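Local coordinates for protein oxidoreductase, Gfo/Idh/MocA family (Vibrio cholerae, PDB 1XEA) that probably catalyses a nicotinamide-nucleotide-dependent oxidation or reduction, through an NAD-binding Rossmann-type domain, on a substrate not yet identified, at residues T54-V59 with A81-L86; L147-H152 with D173-S178; T162-D167 with E300-Q305; L196-D201 with N216-I221. One frame throughout, in Å; residues are numbered along the deposited sequence.

Contact 1: residues T54-V59 with A81-L86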
loop_
_atom_site.group_PDB
_atom_site.type_symbol
_atom_site.label_atom_id
_atom_site.label_comp_id
_atom_site.label_asym_id
_atom_site.label_seq_id
_atom_site.Cartn_x
_atom_site.Cartn_y
_atom_site.Cartn_z
ATOM N N THR A 54 -8.302 41.168 -26.945
ATOM C CA THR A 54 -6.848 41.015 -26.945
ATOM C C THR A 54 -6.153 41.975 -25.988
ATOM O O THR A 54 -5.091 41.667 -25.441
ATOM C CB THR A 54 -6.253 41.233 -28.346
ATOM O OG1 THR A 54 -6.723 40.211 -29.225
ATOM C CG2 THR A 54 -4.730 41.171 -28.298
ATOM N N ASP A 55 -6.745 43.149 -25.808
ATOM C CA ASP A 55 -6.186 44.157 -24.915
ATOM C C ASP A 55 -6.958 44.170 -23.598
ATOM O O ASP A 55 -8.175 44.362 -23.582
ATOM C CB ASP A 55 -6.256 45.538 -25.570
ATOM C CG ASP A 55 -5.529 46.594 -24.773
ATOM O OD1 ASP A 55 -5.928 46.844 -23.616
ATOM O OD2 ASP A 55 -4.556 47.170 -25.308
ATOM N N TYR A 56 -6.237 43.983 -22.495
ATOM C CA TYR A 56 -6.848 43.941 -21.174
ATOM C C TYR A 56 -7.693 45.153 -20.835
ATOM O O TYR A 56 -8.308 45.192 -19.773
ATOM C CB TYR A 56 -5.773 43.737 -20.100
ATOM C CG TYR A 56 -4.883 44.926 -19.841
ATOM C CD1 TYR A 56 -5.307 45.969 -19.019
ATOM C CD2 TYR A 56 -3.605 44.993 -20.389
ATOM C CE1 TYR A 56 -4.476 47.056 -18.745
ATOM C CE2 TYR A 56 -2.760 46.074 -20.125
ATOM C CZ TYR A 56 -3.201 47.106 -19.300
ATOM O OH TYR A 56 -2.370 48.181 -19.032
ATOM N N ARG A 57 -7.742 46.133 -21.733
ATOM C CA ARG A 57 -8.530 47.336 -21.482
ATOM C C ARG A 57 -9.941 47.206 -22.031
ATOM O O ARG A 57 -10.911 47.598 -21.375
ATOM C CB ARG A 57 -7.837 48.551 -22.094
ATOM C CG ARG A 57 -6.484 48.819 -21.479
ATOM C CD ARG A 57 -5.532 49.422 -22.499
ATOM N NE ARG A 57 -4.144 49.129 -22.160
ATOM C CZ ARG A 57 -3.113 49.354 -22.966
ATOM N NH1 ARG A 57 -3.318 49.877 -24.167
ATOM N NH2 ARG A 57 -1.878 49.047 -22.570
ATOM N N ASP A 58 -10.052 46.635 -23.227
ATOM C CA ASP A 58 -11.349 46.452 -23.870
ATOM C C ASP A 58 -12.273 45.617 -23.001
ATOM O O ASP A 58 -13.491 45.614 -23.184
ATOM C CB ASP A 58 -11.173 45.770 -25.228
ATOM C CG ASP A 58 -10.302 46.570 -26.174
ATOM O OD1 ASP A 58 -10.705 47.693 -26.554
ATOM O OD2 ASP A 58 -9.214 46.075 -26.540
ATOM N N VAL A 59 -11.679 44.906 -22.054
ATOM C CA VAL A 59 -12.428 44.055 -21.148
ATOM C C VAL A 59 -13.544 44.814 -20.428
ATOM O O VAL A 59 -14.609 44.259 -20.167
ATOM C CB VAL A 59 -11.478 43.411 -20.107
ATOM C CG1 VAL A 59 -12.272 42.669 -19.049
ATOM C CG2 VAL A 59 -10.517 42.456 -20.809
ATOM N N ALA A 81 -3.534 46.053 -10.400
ATOM C CA ALA A 81 -3.752 47.455 -10.067
ATOM C C ALA A 81 -4.797 48.079 -10.983
ATOM O O ALA A 81 -5.724 48.749 -10.522
ATOM C CB ALA A 81 -2.443 48.226 -10.172
ATOM N N PHE A 82 -4.651 47.843 -12.283
ATOM C CA PHE A 82 -5.577 48.395 -13.268
ATOM C C PHE A 82 -7.047 48.198 -12.913
ATOM O O PHE A 82 -7.807 49.165 -12.811
ATOM C CB PHE A 82 -5.319 47.794 -14.647
ATOM C CG PHE A 82 -6.185 48.376 -15.724
ATOM C CD1 PHE A 82 -6.115 49.734 -16.032
ATOM C CD2 PHE A 82 -7.063 47.571 -16.438
ATOM C CE1 PHE A 82 -6.902 50.281 -17.045
ATOM C CE2 PHE A 82 -7.854 48.108 -17.454
ATOM C CZ PHE A 82 -7.775 49.467 -17.758
ATOM N N PHE A 83 -7.451 46.950 -12.724
ATOM C CA PHE A 83 -8.842 46.685 -12.398
ATOM C C PHE A 83 -9.160 47.005 -10.952
ATOM O O PHE A 83 -10.313 47.267 -10.611
ATOM C CB PHE A 83 -9.192 45.234 -12.702
ATOM C CG PHE A 83 -8.938 44.849 -14.123
ATOM C CD1 PHE A 83 -7.682 44.410 -14.521
ATOM C CD2 PHE A 83 -9.947 44.947 -15.073
ATOM C CE1 PHE A 83 -7.435 44.071 -15.844
ATOM C CE2 PHE A 83 -9.711 44.611 -16.399
ATOM C CZ PHE A 83 -8.453 44.171 -16.785
ATOM N N LEU A 84 -8.142 46.985 -10.100
ATOM C CA LEU A 84 -8.362 47.300 -8.699
ATOM C C LEU A 84 -8.759 48.761 -8.566
ATOM O O LEU A 84 -9.601 49.112 -7.734
ATOM C CB LEU A 84 -7.107 47.021 -7.880
ATOM C CG LEU A 84 -6.897 45.548 -7.557
ATOM C CD1 LEU A 84 -5.603 45.403 -6.785
ATOM C CD2 LEU A 84 -8.068 45.024 -6.736
ATOM N N HIS A 85 -8.157 49.615 -9.389
ATOM C CA HIS A 85 -8.477 51.029 -9.349
ATOM C C HIS A 85 -9.862 51.266 -9.963
ATOM O O HIS A 85 -10.658 52.066 -9.454
ATOM C CB HIS A 85 -7.404 51.831 -10.085
ATOM C CG HIS A 85 -7.715 53.290 -10.181
ATOM N ND1 HIS A 85 -8.621 53.919 -9.352
ATOM C CD2 HIS A 85 -7.288 54.235 -11.051
ATOM C CE1 HIS A 85 -8.745 55.183 -9.713
ATOM N NE2 HIS A 85 -7.945 55.400 -10.743
ATOM N N LEU A 86 -10.145 50.563 -11.055
ATOM C CA LEU A 86 -11.436 50.673 -11.723
ATOM C C LEU A 86 -12.539 50.137 -10.813
ATOM O O LEU A 86 -13.712 50.123 -11.190
ATOM C CB LEU A 86 -11.425 49.869 -13.017
ATOM C CG LEU A 86 -10.380 50.307 -14.037
ATOM C CD1 LEU A 86 -10.205 49.236 -15.107
ATOM C CD2 LEU A 86 -10.807 51.626 -14.651
#
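In the NAD-binding Rossmann domain, Y56, in the loop that precedes strand 66-69, brings its ring against F82 on the last turn of helix 76-85, with F83 CZ near its backbone O and only loosely by the ring. The main element is a T-shaped stack. Y56 points the CD1-CE1 edge of its ring at a face of F82, with the centroids 5.0 Å apart and the planes at 80°. Y56 CE1 comes within 3.5 Å of F82 CD2, off the middle of the F82 ring. The ring gets there because CG of Y56 sits between the backbone N and the carbonyl carbon (chi1 72°), which swings it toward the helix. L86 CD1 covers the opposite face of F82. F82 also lays its CD2 over the centre of the F83 ring. On the surface side, R57 CG reaches F82 CZ at 4.0 Å, while R57 NH1 and D55 OD2 are paired by charge alone, in positions that are doubtful. T78 and L79, earlier on the same helix, also touch Y56. Deeper in, V59 CG1 packs crosswise on F83 CE2 at 4.2 Å.

Contact 2: residues L147-H152 with D173-S178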
loop_
_atom_site.group_PDB
_atom_site.type_symbol
_atom_site.label_atom_id
_atom_site.label_comp_id
_atom_site.label_asym_id
_atom_site.label_seq_id
_atom_site.Cartn_x
_atom_site.Cartn_y
_atom_site.Cartn_z
ATOM N N LEU A 147 1.769 19.600 11.474
ATOM C CA LEU A 147 1.283 19.511 10.108
ATOM C C LEU A 147 2.496 19.646 9.189
ATOM O O LEU A 147 3.195 20.659 9.222
ATOM C CB LEU A 147 0.270 20.626 9.812
ATOM C CG LEU A 147 -0.216 20.737 8.357
ATOM C CD1 LEU A 147 -1.047 19.521 8.000
ATOM C CD2 LEU A 147 -1.009 22.011 8.158
ATOM N N ARG A 148 2.751 18.621 8.382
ATOM C CA ARG A 148 3.888 18.622 7.475
ATOM C C ARG A 148 3.432 18.485 6.038
ATOM O O ARG A 148 2.764 17.518 5.666
ATOM C CB ARG A 148 4.839 17.473 7.813
ATOM C CG ARG A 148 6.008 17.323 6.853
ATOM C CD ARG A 148 6.994 16.283 7.357
ATOM N NE ARG A 148 6.462 14.931 7.308
ATOM C CZ ARG A 148 6.809 13.958 8.145
ATOM N NH1 ARG A 148 7.694 14.186 9.113
ATOM N NH2 ARG A 148 6.267 12.750 8.008
ATOM N N TRP A 149 3.807 19.455 5.219
ATOM C CA TRP A 149 3.434 19.422 3.822
ATOM C C TRP A 149 4.700 19.192 2.986
ATOM O O TRP A 149 5.596 20.026 2.976
ATOM C CB TRP A 149 2.765 20.750 3.460
ATOM C CG TRP A 149 1.847 20.643 2.288
ATOM C CD1 TRP A 149 2.194 20.338 1.000
ATOM C CD2 TRP A 149 0.430 20.786 2.299
ATOM N NE1 TRP A 149 1.083 20.281 0.214
ATOM C CE2 TRP A 149 -0.018 20.554 0.983
ATOM C CE3 TRP A 149 -0.511 21.089 3.294
ATOM C CZ2 TRP A 149 -1.368 20.611 0.634
ATOM C CZ3 TRP A 149 -1.848 21.146 2.942
ATOM C CH2 TRP A 149 -2.262 20.910 1.623
ATOM N N GLU A 150 4.781 18.047 2.317
ATOM C CA GLU A 150 5.919 17.716 1.467
ATOM C C GLU A 150 5.482 17.763 -0.001
ATOM O O GLU A 150 4.432 17.229 -0.367
ATOM C CB GLU A 150 6.428 16.306 1.784
ATOM C CG GLU A 150 6.923 16.109 3.212
ATOM C CD GLU A 150 7.442 14.698 3.483
ATOM O OE1 GLU A 150 8.387 14.260 2.787
ATOM O OE2 GLU A 150 6.904 14.030 4.397
ATOM N N LYS A 151 6.282 18.408 -0.836
ATOM C CA LYS A 151 5.985 18.482 -2.257
ATOM C C LYS A 151 7.327 18.371 -2.940
ATOM O O LYS A 151 8.095 19.333 -2.969
ATOM C CB LYS A 151 5.328 19.810 -2.613
ATOM C CG LYS A 151 4.762 19.841 -4.020
ATOM C CD LYS A 151 4.155 21.198 -4.343
ATOM C CE LYS A 151 3.411 21.157 -5.665
ATOM N NZ LYS A 151 4.292 20.713 -6.778
ATOM N N HIS A 152 7.611 17.194 -3.487
ATOM C CA HIS A 152 8.895 16.960 -4.126
ATOM C C HIS A 152 8.785 16.770 -5.633
ATOM O O HIS A 152 7.720 16.439 -6.152
ATOM C CB HIS A 152 9.581 15.734 -3.498
ATOM C CG HIS A 152 9.595 15.736 -1.994
ATOM N ND1 HIS A 152 9.678 16.890 -1.245
ATOM C CD2 HIS A 152 9.569 14.715 -1.105
ATOM C CE1 HIS A 152 9.700 16.580 0.041
ATOM N NE2 HIS A 152 9.635 15.267 0.152
ATOM N N ASP A 173 2.561 28.137 2.131
ATOM C CA ASP A 173 1.282 28.752 2.458
ATOM C C ASP A 173 0.308 27.751 3.065
ATOM O O ASP A 173 -0.348 28.036 4.070
ATOM C CB ASP A 173 0.622 29.354 1.218
ATOM C CG ASP A 173 -0.815 29.799 1.488
ATOM O OD1 ASP A 173 -1.024 30.840 2.139
ATOM O OD2 ASP A 173 -1.750 29.097 1.068
ATOM N N SER A 174 0.202 26.584 2.439
ATOM C CA SER A 174 -0.710 25.545 2.902
ATOM C C SER A 174 -0.521 25.193 4.366
ATOM O O SER A 174 -1.440 24.715 5.023
ATOM C CB SER A 174 -0.544 24.285 2.053
ATOM O OG SER A 174 -0.835 24.555 0.704
ATOM N N VAL A 175 0.674 25.446 4.871
ATOM C CA VAL A 175 0.998 25.134 6.242
ATOM C C VAL A 175 0.961 26.363 7.129
ATOM O O VAL A 175 0.852 26.249 8.345
ATOM C CB VAL A 175 2.393 24.509 6.298
ATOM C CG1 VAL A 175 2.818 24.316 7.718
ATOM C CG2 VAL A 175 2.388 23.169 5.573
ATOM N N ASN A 176 1.039 27.536 6.502
ATOM C CA ASN A 176 1.057 28.826 7.198
ATOM C C ASN A 176 -0.274 29.188 7.870
ATOM O O ASN A 176 -0.919 30.174 7.525
ATOM C CB ASN A 176 1.458 29.914 6.207
ATOM C CG ASN A 176 1.904 31.176 6.888
ATOM O OD1 ASN A 176 1.841 31.286 8.112
ATOM N ND2 ASN A 176 2.375 32.136 6.108
ATOM N N LEU A 177 -0.655 28.386 8.856
ATOM C CA LEU A 177 -1.904 28.568 9.572
ATOM C C LEU A 177 -1.784 29.530 10.751
ATOM O O LEU A 177 -2.757 29.769 11.464
ATOM C CB LEU A 177 -2.389 27.207 10.065
ATOM C CG LEU A 177 -2.554 26.112 9.007
ATOM C CD1 LEU A 177 -2.603 24.765 9.686
ATOM C CD2 LEU A 177 -3.804 26.353 8.176
ATOM N N SER A 178 -0.589 30.068 10.967
ATOM C CA SER A 178 -0.356 30.989 12.077
ATOM C C SER A 178 0.016 32.387 11.584
ATOM O O SER A 178 0.393 33.258 12.372
ATOM C CB SER A 178 0.779 30.459 12.953
ATOM O OG SER A 178 2.030 30.590 12.291
#
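The indole of W149 carries S174 on one face: the CB of the serine stands 3.5 Å from the centroid of the six-membered ring, only 13° off its normal, a CH-pi contact. V175 CG2 meets the same side chain obliquely, at the CB end, and the edge atom NE1 is bonded to E224 OE1. S174 OG lies beside its own backbone N (chi1 -60°) and is bonded to H170 O one turn back in the helix, leaving the CB to rest on the indole. This is helix 160-175 lying against strand 146-152 of the mixed sheet that follows the Rossmann domain in Gfo/Idh/MocA proteins. L147, two residues before W149, extends the apolar seam: its CD2 meets L177 CD1 at 3.5 Å, the two leucines crossing at about a right angle, and L136 of helix 134-138 touches both of them as well as W149. Past the end of the helix, N176 is the centre of an inverse gamma turn, L177 N bonding to V175 O at 2.7 Å, and the turn brings L177 round to L147. R148 points away from this seam, and E150 OE2 pairs with its NE at 3.1 Å and with R148 NH2 of a neighbouring subunit.

Contact 3: residues T162-D167 with E300-Q305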
loop_
_atom_site.group_PDB
_atom_site.type_symbol
_atom_site.label_atom_id
_atom_site.label_comp_id
_atom_site.label_asym_id
_atom_site.label_seq_id
_atom_site.Cartn_x
_atom_site.Cartn_y
_atom_site.Cartn_z
ATOM N N THR A 162 12.422 31.731 -8.469
ATOM C CA THR A 162 11.391 30.897 -9.062
ATOM C C THR A 162 10.970 29.770 -8.137
ATOM O O THR A 162 9.785 29.569 -7.878
ATOM C CB THR A 162 11.871 30.276 -10.370
ATOM O OG1 THR A 162 12.324 31.310 -11.248
ATOM C CG2 THR A 162 10.737 29.515 -11.037
ATOM N N PHE A 163 11.958 29.029 -7.657
ATOM C CA PHE A 163 11.728 27.907 -6.758
ATOM C C PHE A 163 10.803 28.301 -5.611
ATOM O O PHE A 163 9.856 27.587 -5.308
ATOM C CB PHE A 163 13.076 27.435 -6.212
ATOM C CG PHE A 163 13.009 26.202 -5.351
ATOM C CD1 PHE A 163 13.588 25.015 -5.784
ATOM C CD2 PHE A 163 12.498 26.258 -4.062
ATOM C CE1 PHE A 163 13.667 23.911 -4.949
ATOM C CE2 PHE A 163 12.576 25.153 -3.223
ATOM C CZ PHE A 163 13.168 23.981 -3.670
ATOM N N VAL A 164 11.066 29.440 -4.983
ATOM C CA VAL A 164 10.245 29.861 -3.866
ATOM C C VAL A 164 8.919 30.491 -4.244
ATOM O O VAL A 164 7.866 30.021 -3.821
ATOM C CB VAL A 164 10.991 30.843 -2.949
ATOM C CG1 VAL A 164 10.105 31.243 -1.780
ATOM C CG2 VAL A 164 12.267 30.203 -2.430
ATOM N N PHE A 165 8.944 31.552 -5.033
ATOM C CA PHE A 165 7.692 32.199 -5.383
ATOM C C PHE A 165 6.762 31.412 -6.294
ATOM O O PHE A 165 5.544 31.534 -6.184
ATOM C CB PHE A 165 7.954 33.584 -5.974
ATOM C CG PHE A 165 8.148 34.648 -4.936
ATOM C CD1 PHE A 165 9.353 34.769 -4.256
ATOM C CD2 PHE A 165 7.112 35.508 -4.610
ATOM C CE1 PHE A 165 9.520 35.729 -3.264
ATOM C CE2 PHE A 165 7.273 36.468 -3.620
ATOM C CZ PHE A 165 8.480 36.576 -2.949
ATOM N N ASP A 166 7.308 30.592 -7.179
ATOM C CA ASP A 166 6.443 29.845 -8.081
ATOM C C ASP A 166 6.192 28.388 -7.702
ATOM O O ASP A 166 5.453 27.683 -8.391
ATOM C CB ASP A 166 6.994 29.917 -9.506
ATOM C CG ASP A 166 7.118 31.341 -10.001
ATOM O OD1 ASP A 166 6.082 32.047 -10.080
ATOM O OD2 ASP A 166 8.256 31.761 -10.310
ATOM N N ASP A 167 6.775 27.936 -6.597
ATOM C CA ASP A 167 6.603 26.547 -6.203
ATOM C C ASP A 167 6.448 26.349 -4.703
ATOM O O ASP A 167 5.350 26.065 -4.220
ATOM C CB ASP A 167 7.795 25.741 -6.715
ATOM C CG ASP A 167 7.412 24.349 -7.142
ATOM O OD1 ASP A 167 6.205 24.036 -7.149
ATOM O OD2 ASP A 167 8.319 23.563 -7.484
ATOM N N GLU A 300 9.396 36.101 0.651
ATOM C CA GLU A 300 10.391 37.139 0.412
ATOM C C GLU A 300 11.569 36.921 1.346
ATOM O O GLU A 300 12.720 36.844 0.906
ATOM C CB GLU A 300 9.786 38.518 0.679
ATOM C CG GLU A 300 9.590 39.358 -0.572
ATOM C CD GLU A 300 10.897 39.640 -1.282
ATOM O OE1 GLU A 300 11.823 40.171 -0.628
ATOM O OE2 GLU A 300 10.992 39.334 -2.492
ATOM N N ALA A 301 11.257 36.817 2.636
ATOM C CA ALA A 301 12.250 36.612 3.681
ATOM C C ALA A 301 13.120 35.406 3.378
ATOM O O ALA A 301 14.346 35.471 3.463
ATOM C CB ALA A 301 11.559 36.425 5.007
ATOM N N ILE A 302 12.481 34.302 3.014
ATOM C CA ILE A 302 13.212 33.081 2.709
ATOM C C ILE A 302 14.204 33.292 1.568
ATOM O O ILE A 302 15.369 32.899 1.670
ATOM C CB ILE A 302 12.236 31.929 2.367
ATOM C CG1 ILE A 302 11.388 31.608 3.607
ATOM C CG2 ILE A 302 13.010 30.706 1.897
ATOM C CD1 ILE A 302 10.254 30.635 3.376
ATOM N N CYS A 303 13.744 33.931 0.496
ATOM C CA CYS A 303 14.593 34.198 -0.669
ATOM C C CYS A 303 15.839 34.990 -0.324
ATOM O O CYS A 303 16.939 34.667 -0.771
ATOM C CB CYS A 303 13.805 34.963 -1.726
ATOM S SG CYS A 303 12.814 33.920 -2.775
ATOM N N GLN A 304 15.652 36.040 0.466
ATOM C CA GLN A 304 16.755 36.888 0.864
ATOM C C GLN A 304 17.791 36.178 1.708
ATOM O O GLN A 304 18.956 36.126 1.327
ATOM C CB GLN A 304 16.232 38.117 1.591
ATOM C CG GLN A 304 15.698 39.145 0.613
ATOM C CD GLN A 304 15.112 40.348 1.299
ATOM O OE1 GLN A 304 15.775 40.998 2.105
ATOM N NE2 GLN A 304 13.863 40.658 0.985
ATOM N N GLN A 305 17.388 35.621 2.842
ATOM C CA GLN A 305 18.357 34.941 3.677
ATOM C C GLN A 305 19.194 33.920 2.892
ATOM O O GLN A 305 20.375 33.734 3.186
ATOM C CB GLN A 305 17.667 34.264 4.859
ATOM C CG GLN A 305 18.654 33.742 5.884
ATOM C CD GLN A 305 17.974 33.182 7.126
ATOM O OE1 GLN A 305 17.106 32.314 7.032
ATOM N NE2 GLN A 305 18.375 33.672 8.300
#
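F165 turns the edge of its ring to C303, whose SG lies 5.0 Å from the ring centroid and 85° off the normal, a cysteine sulfur-aromatic contact made in the ring plane. The nearest ring carbon is F165 CE1, at 3.8 Å from that SG. V164 comes in beside it: its CB is 3.6 Å from C303 SG, and both of its methyls lie within 4 Å of the same sulfur. One sulfur thus fills the angle between two consecutive side chains of helix 160-175. To place it there, the thiol of C303 folds back on the side of its backbone N. The helices run nearly antiparallel, 169° between the two short segments, with axes 9.7 Å apart. The first has a wider pi-type turn at 164-167.

At the far end of the F165 ring, the CZ corner reaches E300, with E300 CG at 3.8 Å near the ring plane. The E300 chain bends at chi2, turning its carboxylate so that it lies 49° from the phenyl plane. Its OE1 accepts from Q304 NE2, one turn along, and its OE2 pairs with R161. I302 adds a looser methyl contact to V164, CG2 to CG2, while also touching F168, L172, L200 and V202, so that it sits where the two helices and strand 196-206 meet. No hydrogen bond crosses between the two segments, so they hold together by apolar and sulfur packing, while the charge of E300 is probably balanced at the margin by R161.

Contact 4: residues L196-D201 with N216-I221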
loop_
_atom_site.group_PDB
_atom_site.type_symbol
_atom_site.label_atom_id
_atom_site.label_comp_id
_atom_site.label_asym_id
_atom_site.label_seq_id
_atom_site.Cartn_x
_atom_site.Cartn_y
_atom_site.Cartn_z
ATOM N N LEU A 196 22.041 25.771 -8.384
ATOM C CA LEU A 196 20.616 25.973 -8.129
ATOM C C LEU A 196 20.141 25.474 -6.759
ATOM O O LEU A 196 20.895 24.864 -6.002
ATOM C CB LEU A 196 19.815 25.290 -9.232
ATOM C CG LEU A 196 20.265 25.686 -10.633
ATOM C CD1 LEU A 196 19.535 24.846 -11.650
ATOM C CD2 LEU A 196 20.022 27.166 -10.856
ATOM N N LEU A 197 18.879 25.751 -6.451
ATOM C CA LEU A 197 18.301 25.318 -5.196
ATOM C C LEU A 197 17.713 23.940 -5.462
ATOM O O LEU A 197 16.886 23.780 -6.365
ATOM C CB LEU A 197 17.190 26.264 -4.746
ATOM C CG LEU A 197 17.067 26.487 -3.233
ATOM C CD1 LEU A 197 15.718 27.101 -2.944
ATOM C CD2 LEU A 197 17.240 25.190 -2.471
ATOM N N ALA A 198 18.158 22.950 -4.687
ATOM C CA ALA A 198 17.691 21.575 -4.831
ATOM C C ALA A 198 16.538 21.303 -3.865
ATOM O O ALA A 198 15.456 20.909 -4.298
ATOM C CB ALA A 198 18.845 20.599 -4.586
ATOM N N ARG A 199 16.762 21.514 -2.568
ATOM C CA ARG A 199 15.703 21.301 -1.584
ATOM C C ARG A 199 15.667 22.411 -0.538
ATOM O O ARG A 199 16.707 22.939 -0.146
ATOM C CB ARG A 199 15.862 19.962 -0.867
ATOM C CG ARG A 199 16.933 20.002 0.165
ATOM C CD ARG A 199 16.757 18.979 1.245
ATOM N NE ARG A 199 17.807 19.190 2.232
ATOM C CZ ARG A 199 17.827 20.200 3.098
ATOM N NH1 ARG A 199 16.846 21.091 3.118
ATOM N NH2 ARG A 199 18.848 20.349 3.930
ATOM N N LEU A 200 14.459 22.739 -0.085
ATOM C CA LEU A 200 14.227 23.794 0.906
ATOM C C LEU A 200 13.322 23.250 2.007
ATOM O O LEU A 200 12.323 22.591 1.722
ATOM C CB LEU A 200 13.554 24.991 0.228
ATOM C CG LEU A 200 13.328 26.255 1.042
ATOM C CD1 LEU A 200 14.663 26.830 1.479
ATOM C CD2 LEU A 200 12.563 27.261 0.208
ATOM N N ASP A 201 13.669 23.523 3.258
ATOM C CA ASP A 201 12.873 23.043 4.382
ATOM C C ASP A 201 12.657 24.106 5.442
ATOM O O ASP A 201 13.575 24.449 6.190
ATOM C CB ASP A 201 13.535 21.824 5.021
ATOM C CG ASP A 201 13.493 20.599 4.125
ATOM O OD1 ASP A 201 12.388 20.220 3.685
ATOM O OD2 ASP A 201 14.562 20.008 3.860
ATOM N N ASN A 216 11.763 19.025 -1.980
ATOM C CA ASN A 216 13.022 18.521 -2.496
ATOM C C ASN A 216 12.813 18.313 -3.979
ATOM O O ASN A 216 12.288 17.281 -4.402
ATOM C CB ASN A 216 13.384 17.197 -1.834
ATOM C CG ASN A 216 14.768 16.737 -2.198
ATOM O OD1 ASN A 216 15.248 16.999 -3.296
ATOM N ND2 ASN A 216 15.420 16.042 -1.282
ATOM N N ARG A 217 13.211 19.302 -4.769
ATOM C CA ARG A 217 13.038 19.207 -6.207
ATOM C C ARG A 217 14.106 18.384 -6.897
ATOM O O ARG A 217 14.280 18.452 -8.112
ATOM C CB ARG A 217 12.923 20.602 -6.808
ATOM C CG ARG A 217 11.601 21.219 -6.446
ATOM C CD ARG A 217 11.459 22.591 -6.983
ATOM N NE ARG A 217 11.577 22.623 -8.424
ATOM C CZ ARG A 217 11.288 23.693 -9.148
ATOM N NH1 ARG A 217 10.867 24.801 -8.552
ATOM N NH2 ARG A 217 11.408 23.648 -10.463
ATOM N N GLN A 218 14.819 17.602 -6.098
ATOM C CA GLN A 218 15.842 16.693 -6.597
ATOM C C GLN A 218 15.578 15.391 -5.863
ATOM O O GLN A 218 16.504 14.733 -5.395
ATOM C CB GLN A 218 17.250 17.184 -6.261
ATOM C CG GLN A 218 17.794 18.272 -7.177
ATOM C CD GLN A 218 19.291 18.098 -7.429
ATOM O OE1 GLN A 218 20.068 17.914 -6.483
ATOM N NE2 GLN A 218 19.700 18.156 -8.701
ATOM N N PHE A 219 14.300 15.040 -5.756
ATOM C CA PHE A 219 13.863 13.829 -5.064
ATOM C C PHE A 219 13.828 12.654 -6.049
ATOM O O PHE A 219 13.823 12.851 -7.264
ATOM C CB PHE A 219 12.465 14.073 -4.475
ATOM C CG PHE A 219 12.090 13.145 -3.350
ATOM C CD1 PHE A 219 12.828 13.123 -2.169
ATOM C CD2 PHE A 219 10.962 12.338 -3.448
ATOM C CE1 PHE A 219 12.440 12.324 -1.098
ATOM C CE2 PHE A 219 10.567 11.536 -2.382
ATOM C CZ PHE A 219 11.311 11.527 -1.203
ATOM N N GLY A 220 13.795 11.438 -5.520
ATOM C CA GLY A 220 13.761 10.267 -6.377
ATOM C C GLY A 220 12.501 10.152 -7.218
ATOM O O GLY A 220 12.462 9.417 -8.211
ATOM N N ILE A 221 11.461 10.888 -6.834
ATOM C CA ILE A 221 10.187 10.854 -7.556
ATOM C C ILE A 221 9.376 12.117 -7.270
ATOM O O ILE A 221 9.614 12.811 -6.282
ATOM C CB ILE A 221 9.355 9.601 -7.148
ATOM C CG1 ILE A 221 8.257 9.318 -8.178
ATOM C CG2 ILE A 221 8.701 9.822 -5.803
ATOM C CD1 ILE A 221 7.622 7.952 -8.004
#
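R199 of strand 196-206 and N216, where strand 209-216 ends, form an antiparallel non-hydrogen-bonded pair with CA atoms 4.0 Å apart. One residue further out, R217 N donates to A198 O at 2.8 Å, with a bent N-H...O angle of 136°, and beyond it the chain leaves the sheet. The departure is shaped by N216: its OD1 accepts from Q218 N at 2.9 Å in the carbonyl plane, an Asx turn. With chi1 at -172°, N216 swings its amide away from the backbone N and lays it against R199 CB, 3.7 Å from N216 CG. R199 itself runs on extended, and its NH1 pairs with D201 OD2 on the same strand. A198 CB meets the aliphatic part of Q218, with CG at 3.6 Å. R217 NH1 leads away to a salt bridge with D167 OD2 of helix 160-175. The F219 ring meets W246 of a neighbouring subunit, and the backbone of Q218 and G220 is hydrogen-bonded to that subunit too, so the departing loop belongs to the interface. On its other side, strand 196-206 has A198 and R199 both facing H191 of strand 186-193, a classic beta bulge in the antiparallel part of the mixed sheet.

How the contacts relate
Contacts 2, 3 and 4 form one neighbourhood, with centres 14 to 16 Å apart, whereas contact 1 belongs to the Rossmann domain, its centre 28 to 38 Å from theirs. Helix 160-175 serves both contacts 2 and 3, packing on strand 146-152 with one part and on helix 286-311 with another. D167 ties contact 3 to contact 4 by a salt bridge from its OD2 to R217 NH1, 3.0 Å, and reaches K151 NZ of contact 2 only weakly. Contacts 2 and 4 share the mixed sheet, meeting where H152 packs on F219, and both touch the second subunit. The bound nickel lies about 12 Å from the L177 side chain of contact 2.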